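Local coordinates for probable fimbrial chaperone YadV (PDB 5GHU), which acts as a periplasmic chaperone of fimbria assembly, probably handling pilin subunits on their way to the outer-membrane usher, and could contribute to adhesion to surfaces, at residues F121-G126 with I209-G214; P58-R61 with G67-I70. All blocks are in the same frame, centred on the assembly; numbering follows the deposited sequence.

Contact 1: residues F121-G126 with I209-G214; sequences FYRPDG and INDFGG
Arg123 meets Asp211 because its side chain runs out straight, with CG trans to the backbone N (chi1 -176°), and then bends at chi3 (-69°). Asp211 approaches from the opposite direction, its CG lying beside its own backbone N. The two groups meet end-on. Arg123 NH2 donates to Asp211 OD1 at 2.8 Å, and the bond is nearly straight. Arg123 NH1 donates to Asp211 OD2 at 2.9 Å. Both carboxylate oxygens are met on their syn sides and lie in the guanidinium plane. The carboxylate itself is turned, its plane 24° from that of the guanidinium. Two bonds, one to each oxygen, would resist rotation of either group. Arg123 NE makes a second salt bridge, to Glu85, so the guanidinium is shared between two acids. The two acids probably balance its positive charge.

The turn behind Asp211 is braced from within. Asn210 OD1 accepts from Phe212 N at 2.8 Å and from Gly214 N at 2.9 Å, and the donors arrive from opposite faces of the amide plane. The backbone closes with Gly213 N to Asn210 O at 3.0 Å. Asp211 CB sits 3.8 Å above the centre of the Phe212 ring. Ile11 of strand 9-13 touches both Arg123 and Asp211.

The arrangement is a bidentate salt bridge between the two immunoglobulin-like domains of a PapD-type chaperone. It ties the end of strand 114-123 in the N-terminal domain to an Asx turn, set in a type I beta turn, in the C-terminal domain.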
ATOM      1  N   PHE A 121      -3.738  -6.151  -1.023  1.00 18.23           N
ATOM      2  CA  PHE A 121      -4.039  -6.575   0.341  1.00 16.96           C
ATOM      3  C   PHE A 121      -4.928  -7.777   0.276  1.00 21.17           C
ATOM      4  O   PHE A 121      -6.068  -7.679  -0.247  1.00 20.59           O
ATOM      5  CB  PHE A 121      -4.743  -5.447   1.145  1.00 20.94           C
ATOM      6  CG  PHE A 121      -3.895  -4.213   1.300  1.00 18.21           C
ATOM      7  CD1 PHE A 121      -2.970  -4.149   2.294  1.00 18.97           C
ATOM      8  CD2 PHE A 121      -4.026  -3.116   0.432  1.00 20.03           C
ATOM      9  CE1 PHE A 121      -2.171  -2.995   2.472  1.00 20.34           C
ATOM     10  CE2 PHE A 121      -3.167  -1.963   0.574  1.00 22.61           C
ATOM     11  CZ  PHE A 121      -2.270  -1.905   1.602  1.00 21.03           C
ATOM     12  N   TYR A 122      -4.421  -8.893   0.793  1.00 17.82           N
ATOM     13  CA  TYR A 122      -5.226 -10.112   0.915  1.00 17.13           C
ATOM     14  C   TYR A 122      -6.021 -10.024   2.221  1.00 20.04           C
ATOM     15  O   TYR A 122      -5.430  -9.903   3.313  1.00 20.03           O
ATOM     16  CB  TYR A 122      -4.313 -11.349   0.887  1.00 19.61           C
ATOM     17  CG  TYR A 122      -5.137 -12.616   0.946  1.00 20.59           C
ATOM     18  CD1 TYR A 122      -5.697 -13.145  -0.202  1.00 23.58           C
ATOM     19  CD2 TYR A 122      -5.297 -13.288   2.151  1.00 22.19           C
ATOM     20  CE1 TYR A 122      -6.418 -14.350  -0.143  1.00 24.21           C
ATOM     21  CE2 TYR A 122      -5.980 -14.498   2.211  1.00 22.96           C
ATOM     22  CZ  TYR A 122      -6.551 -14.995   1.076  1.00 25.39           C
ATOM     23  OH  TYR A 122      -7.250 -16.209   1.143  1.00 29.33           O
ATOM     24  N   ARG A 123      -7.376 -10.047   2.113  1.00 18.33           N
ATOM     25  CA  ARG A 123      -8.233  -9.772   3.252  1.00 17.50           C
ATOM     26  C   ARG A 123      -9.116 -10.997   3.521  1.00 18.20           C
ATOM     27  O   ARG A 123     -10.094 -11.238   2.813  1.00 19.44           O
ATOM     28  CB  ARG A 123      -9.109  -8.545   2.987  1.00 17.53           C
ATOM     29  CG  ARG A 123      -9.952  -8.179   4.201  1.00 18.59           C
ATOM     30  CD  ARG A 123     -10.800  -6.931   3.915  1.00 17.77           C
ATOM     31  NE  ARG A 123      -9.819  -5.830   3.838  1.00 16.61           N
ATOM     32  CZ  ARG A 123     -10.076  -4.702   3.192  1.00 18.12           C
ATOM     33  NH1 ARG A 123     -11.288  -4.484   2.657  1.00 18.76           N
ATOM     34  NH2 ARG A 123      -9.131  -3.767   3.093  1.00 16.47           N
ATOM     35  N   PRO A 124      -8.768 -11.783   4.548  1.00 18.56           N
ATOM     36  CA  PRO A 124      -9.690 -12.858   4.953  1.00 19.89           C
ATOM     37  C   PRO A 124     -11.057 -12.287   5.293  1.00 18.72           C
ATOM     38  O   PRO A 124     -11.157 -11.220   5.894  1.00 20.78           O
ATOM     39  CB  PRO A 124      -9.018 -13.455   6.201  1.00 24.01           C
ATOM     40  CG  PRO A 124      -7.513 -13.080   6.033  1.00 22.15           C
ATOM     41  CD  PRO A 124      -7.551 -11.699   5.391  1.00 20.40           C
ATOM     42  N   ASP A 125     -12.095 -13.022   4.930  1.00 21.97           N
ATOM     43  CA  ASP A 125     -13.448 -12.608   5.288  1.00 23.06           C
ATOM     44  C   ASP A 125     -13.615 -12.685   6.805  1.00 21.73           C
ATOM     45  O   ASP A 125     -13.009 -13.556   7.455  1.00 23.75           O
ATOM     46  CB  ASP A 125     -14.459 -13.574   4.678  1.00 22.86           C
ATOM     47  CG  ASP A 125     -14.672 -13.401   3.182  1.00 22.25           C
ATOM     48  OD1 ASP A 125     -13.946 -12.700   2.492  1.00 25.99           O
ATOM     49  OD2 ASP A 125     -15.642 -13.943   2.685  1.00 23.46           O
ATOM     50  N   GLY A 126     -14.493 -11.838   7.338  1.00 21.02           N
ATOM     51  CA  GLY A 126     -14.893 -11.916   8.721  1.00 23.19           C
ATOM     52  C   GLY A 126     -13.995 -11.251   9.745  1.00 22.12           C
ATOM     53  O   GLY A 126     -14.177 -11.518  10.938  1.00 24.84           O
ATOM     54  N   ILE A 209      -5.134   5.999   3.781  1.00 17.60           N
ATOM     55  CA  ILE A 209      -5.638   5.695   2.431  1.00 18.25           C
ATOM     56  C   ILE A 209      -6.639   4.570   2.518  1.00 19.09           C
ATOM     57  O   ILE A 209      -6.377   3.552   3.136  1.00 20.45           O
ATOM     58  CB  ILE A 209      -4.492   5.260   1.486  1.00 18.75           C
ATOM     59  CG1 ILE A 209      -3.447   6.385   1.494  1.00 21.77           C
ATOM     60  CG2 ILE A 209      -5.075   5.051   0.053  1.00 22.84           C
ATOM     61  CD1 ILE A 209      -2.141   5.949   0.815  1.00 22.48           C
ATOM     62  N   ASN A 210      -7.820   4.801   1.943  1.00 17.08           N
ATOM     63  CA  ASN A 210      -8.829   3.761   1.995  1.00 16.50           C
ATOM     64  C   ASN A 210      -8.722   2.764   0.842  1.00 20.09           C
ATOM     65  O   ASN A 210      -7.791   2.790   0.031  1.00 18.73           O
ATOM     66  CB  ASN A 210     -10.239   4.375   2.097  1.00 16.69           C
ATOM     67  CG  ASN A 210     -10.688   5.030   0.797  1.00 20.42           C
ATOM     68  OD1 ASN A 210     -10.249   4.676  -0.268  1.00 19.97           O
ATOM     69  ND2 ASN A 210     -11.562   6.057   0.912  1.00 26.27           N
ATOM     70  N   ASP A 211      -9.639   1.791   0.813  1.00 16.53           N
ATOM     71  CA  ASP A 211      -9.532   0.709  -0.184  1.00 18.92           C
ATOM     72  C   ASP A 211      -9.551   1.174  -1.624  1.00 19.85           C
ATOM     73  O   ASP A 211      -9.133   0.438  -2.547  1.00 21.44           O
ATOM     74  CB  ASP A 211     -10.693  -0.287  -0.054  1.00 16.92           C
ATOM     75  CG  ASP A 211     -10.605  -1.193   1.177  1.00 20.06           C
ATOM     76  OD1 ASP A 211      -9.522  -1.307   1.791  1.00 20.27           O
ATOM     77  OD2 ASP A 211     -11.628  -1.871   1.468  1.00 19.07           O
ATOM     78  N   PHE A 212     -10.079   2.371  -1.818  1.00 20.93           N
ATOM     79  CA  PHE A 212     -10.378   2.910  -3.139  1.00 23.34           C
ATOM     80  C   PHE A 212      -9.368   3.972  -3.467  1.00 26.10           C
ATOM     81  O   PHE A 212      -9.507   4.664  -4.506  1.00 31.24           O
ATOM     82  CB  PHE A 212     -11.852   3.445  -3.160  1.00 22.38           C
ATOM     83  CG  PHE A 212     -12.817   2.493  -2.486  1.00 22.67           C
ATOM     84  CD1 PHE A 212     -13.243   1.355  -3.137  1.00 35.02           C
ATOM     85  CD2 PHE A 212     -13.200   2.675  -1.156  1.00 28.62           C
ATOM     86  CE1 PHE A 212     -14.092   0.439  -2.479  1.00 34.87           C
ATOM     87  CE2 PHE A 212     -14.028   1.733  -0.496  1.00 29.35           C
ATOM     88  CZ  PHE A 212     -14.452   0.633  -1.162  1.00 30.55           C
ATOM     89  N   GLY A 213      -8.381   4.144  -2.582  1.00 21.11           N
ATOM     90  CA  GLY A 213      -7.311   5.116  -2.804  1.00 22.13           C
ATOM     91  C   GLY A 213      -7.612   6.503  -2.304  1.00 25.18           C
ATOM     92  O   GLY A 213      -6.725   7.385  -2.445  1.00 27.59           O
ATOM     93  N   GLY A 214      -8.781   6.676  -1.700  1.00 23.53           N
ATOM     94  CA  GLY A 214      -9.267   7.963  -1.190  1.00 23.48           C
ATOM     95  C   GLY A 214      -8.697   8.219   0.197  1.00 20.80           C
ATOM     96  O   GLY A 214      -8.110   7.333   0.825  1.00 23.78           O
TER

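Contact 2: residues P58-R61 with G67-I70; sequences PVSR and GQTI
Strands 53-62 and 67-74 form a beta hairpin, and this contact lies next to its turn end, where no direct hydrogen bond joins the two segments. Ser60 and Gln68 face each other, their CA atoms 7.8 Å apart. Ser60 OG rests against Gln68 CG at 3.7 Å, a van der Waals contact. Gln68 CB and Ser60 CB both point toward the opposite segment. A water spans the separation instead: it donates to Arg61 O and to Gln68 OE1, each at 2.7 Å.

The hairpin belongs to the N-terminal immunoglobulin-like domain of the chaperone, and each strand has another neighbour. Ser60 pairs through its backbone with Val33, and Gln68 with Leu23. The Gln68 chain turns at chi2 (64°), which brings its amide back over its own strand. There Gln68 NE2 donates to Thr69 O at 2.9 Å, from above the carbonyl plane. The amide is thus held at both ends, by the water and by the backbone. An alanine here would remove this amide and is likely to leave the water without its second partner and Ser60 with less to pack against. Deeper in, Ile70 CD1 comes within 4.5 Å of Ser60 OG, while Ile70 also packs on Ala55 and Pro57.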
ATOM      1  N   PRO A  58       1.110 -13.613 -17.680  1.00 39.47           N
ATOM      2  CA  PRO A  58       2.296 -13.049 -17.044  1.00 32.98           C
ATOM      3  C   PRO A  58       3.081 -12.150 -17.989  1.00 38.25           C
ATOM      4  O   PRO A  58       3.783 -11.248 -17.528  1.00 38.06           O
ATOM      5  CB  PRO A  58       3.097 -14.290 -16.657  1.00 41.21           C
ATOM      6  CG  PRO A  58       2.667 -15.314 -17.634  1.00 46.81           C
ATOM      7  CD  PRO A  58       1.210 -15.063 -17.847  1.00 41.93           C
ATOM      8  N   VAL A  59       2.975 -12.405 -19.295  1.00 37.79           N
ATOM      9  CA  VAL A  59       3.567 -11.533 -20.287  1.00 37.32           C
ATOM     10  C   VAL A  59       2.550 -11.238 -21.366  1.00 39.10           C
ATOM     11  O   VAL A  59       1.859 -12.132 -21.854  1.00 43.98           O
ATOM     12  CB  VAL A  59       4.823 -12.141 -20.938  1.00 41.68           C
ATOM     13  CG1 VAL A  59       5.335 -11.186 -21.980  1.00 40.86           C
ATOM     14  CG2 VAL A  59       5.872 -12.408 -19.894  1.00 45.74           C
ATOM     15  N   SER A  60       2.404  -9.966 -21.708  1.00 43.95           N
ATOM     16  CA  SER A  60       1.540  -9.630 -22.820  1.00 41.42           C
ATOM     17  C   SER A  60       2.131  -8.527 -23.675  1.00 47.08           C
ATOM     18  O   SER A  60       3.000  -7.775 -23.229  1.00 44.22           O
ATOM     19  CB  SER A  60       0.144  -9.229 -22.317  1.00 45.89           C
ATOM     20  OG  SER A  60       0.210  -8.476 -21.140  1.00 43.51           O
ATOM     21  N   ARG A  61       1.690  -8.479 -24.935  1.00 45.16           N
ATOM     22  CA  ARG A  61       1.965  -7.356 -25.809  1.00 38.55           C
ATOM     23  C   ARG A  61       0.752  -6.432 -25.793  1.00 45.31           C
ATOM     24  O   ARG A  61      -0.338  -6.847 -26.184  1.00 48.82           O
ATOM     25  CB  ARG A  61       2.267  -7.834 -27.242  1.00 44.40           C
ATOM     26  CG  ARG A  61       2.609  -6.726 -28.207  1.00 61.10           C
ATOM     27  CD  ARG A  61       3.298  -7.257 -29.480  1.00 78.48           C
ATOM     28  NE  ARG A  61       2.756  -8.536 -29.946  1.00 90.42           N
ATOM     29  CZ  ARG A  61       3.387  -9.708 -29.832  1.00100.00           C
ATOM     30  NH1 ARG A  61       4.588  -9.768 -29.268  1.00100.72           N
ATOM     31  NH2 ARG A  61       2.821 -10.822 -30.284  1.00104.36           N
ATOM     32  N   GLY A  67      -5.293  -1.977 -24.076  1.00 33.82           N
ATOM     33  CA  GLY A  67      -5.080  -2.407 -22.684  1.00 31.89           C
ATOM     34  C   GLY A  67      -5.156  -3.916 -22.547  1.00 34.40           C
ATOM     35  O   GLY A  67      -5.295  -4.634 -23.541  1.00 35.51           O
ATOM     36  N   GLN A  68      -5.078  -4.392 -21.308  1.00 33.96           N
ATOM     37  CA  GLN A  68      -5.014  -5.803 -21.001  1.00 32.50           C
ATOM     38  C   GLN A  68      -5.488  -5.969 -19.571  1.00 31.52           C
ATOM     39  O   GLN A  68      -4.997  -5.289 -18.674  1.00 29.77           O
ATOM     40  CB  GLN A  68      -3.569  -6.313 -21.119  1.00 33.93           C
ATOM     41  CG  GLN A  68      -3.355  -7.768 -20.698  1.00 34.00           C
ATOM     42  CD  GLN A  68      -4.095  -8.723 -21.599  1.00 42.79           C
ATOM     43  OE1 GLN A  68      -3.908  -8.705 -22.825  1.00 43.34           O
ATOM     44  NE2 GLN A  68      -4.956  -9.546 -21.018  1.00 38.66           N
ATOM     45  N   THR A  69      -6.433  -6.872 -19.356  1.00 30.38           N
ATOM     46  CA  THR A  69      -6.808  -7.239 -18.001  1.00 28.78           C
ATOM     47  C   THR A  69      -5.940  -8.384 -17.499  1.00 29.98           C
ATOM     48  O   THR A  69      -5.755  -9.374 -18.196  1.00 31.52           O
ATOM     49  CB  THR A  69      -8.268  -7.636 -17.939  1.00 29.99           C
ATOM     50  OG1 THR A  69      -9.027  -6.494 -18.308  1.00 32.85           O
ATOM     51  CG2 THR A  69      -8.658  -8.013 -16.506  1.00 31.62           C
ATOM     52  N   ILE A  70      -5.425  -8.236 -16.264  1.00 27.89           N
ATOM     53  CA  ILE A  70      -4.603  -9.278 -15.648  1.00 30.10           C
ATOM     54  C   ILE A  70      -5.448  -9.951 -14.576  1.00 29.02           C
ATOM     55  O   ILE A  70      -5.997  -9.288 -13.722  1.00 28.06           O
ATOM     56  CB  ILE A  70      -3.325  -8.702 -15.015  1.00 27.64           C
ATOM     57  CG1 ILE A  70      -2.538  -7.907 -16.067  1.00 27.29           C
ATOM     58  CG2 ILE A  70      -2.455  -9.809 -14.371  1.00 29.89           C
ATOM     59  CD1 ILE A  70      -2.036  -8.710 -17.303  1.00 30.03           C
TER
HETATM   60  O   HOH W   1      -2.655  -7.493 -24.865  1.00 51.29           O

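How the contacts relate
Both contacts reach the same sheet of the N-terminal domain, but they join different parts of the fold. Contact 2 stays inside that domain, between two strands of one hairpin. Contact 1 leaves it and crosses to the C-terminal domain. Their centres are 24 Å apart and their nearest atoms about 13 Å, so they do not touch. Along the chain they come in series, contact 2 closing before contact 1 opens. On the shared sheet, contact 2 lies in the hairpin of strands 53-62 and 67-74, and contact 1 at the end of strand 114-123. The nearest ends of the paired segments are 83 residues apart in contact 1 and 6 in contact 2.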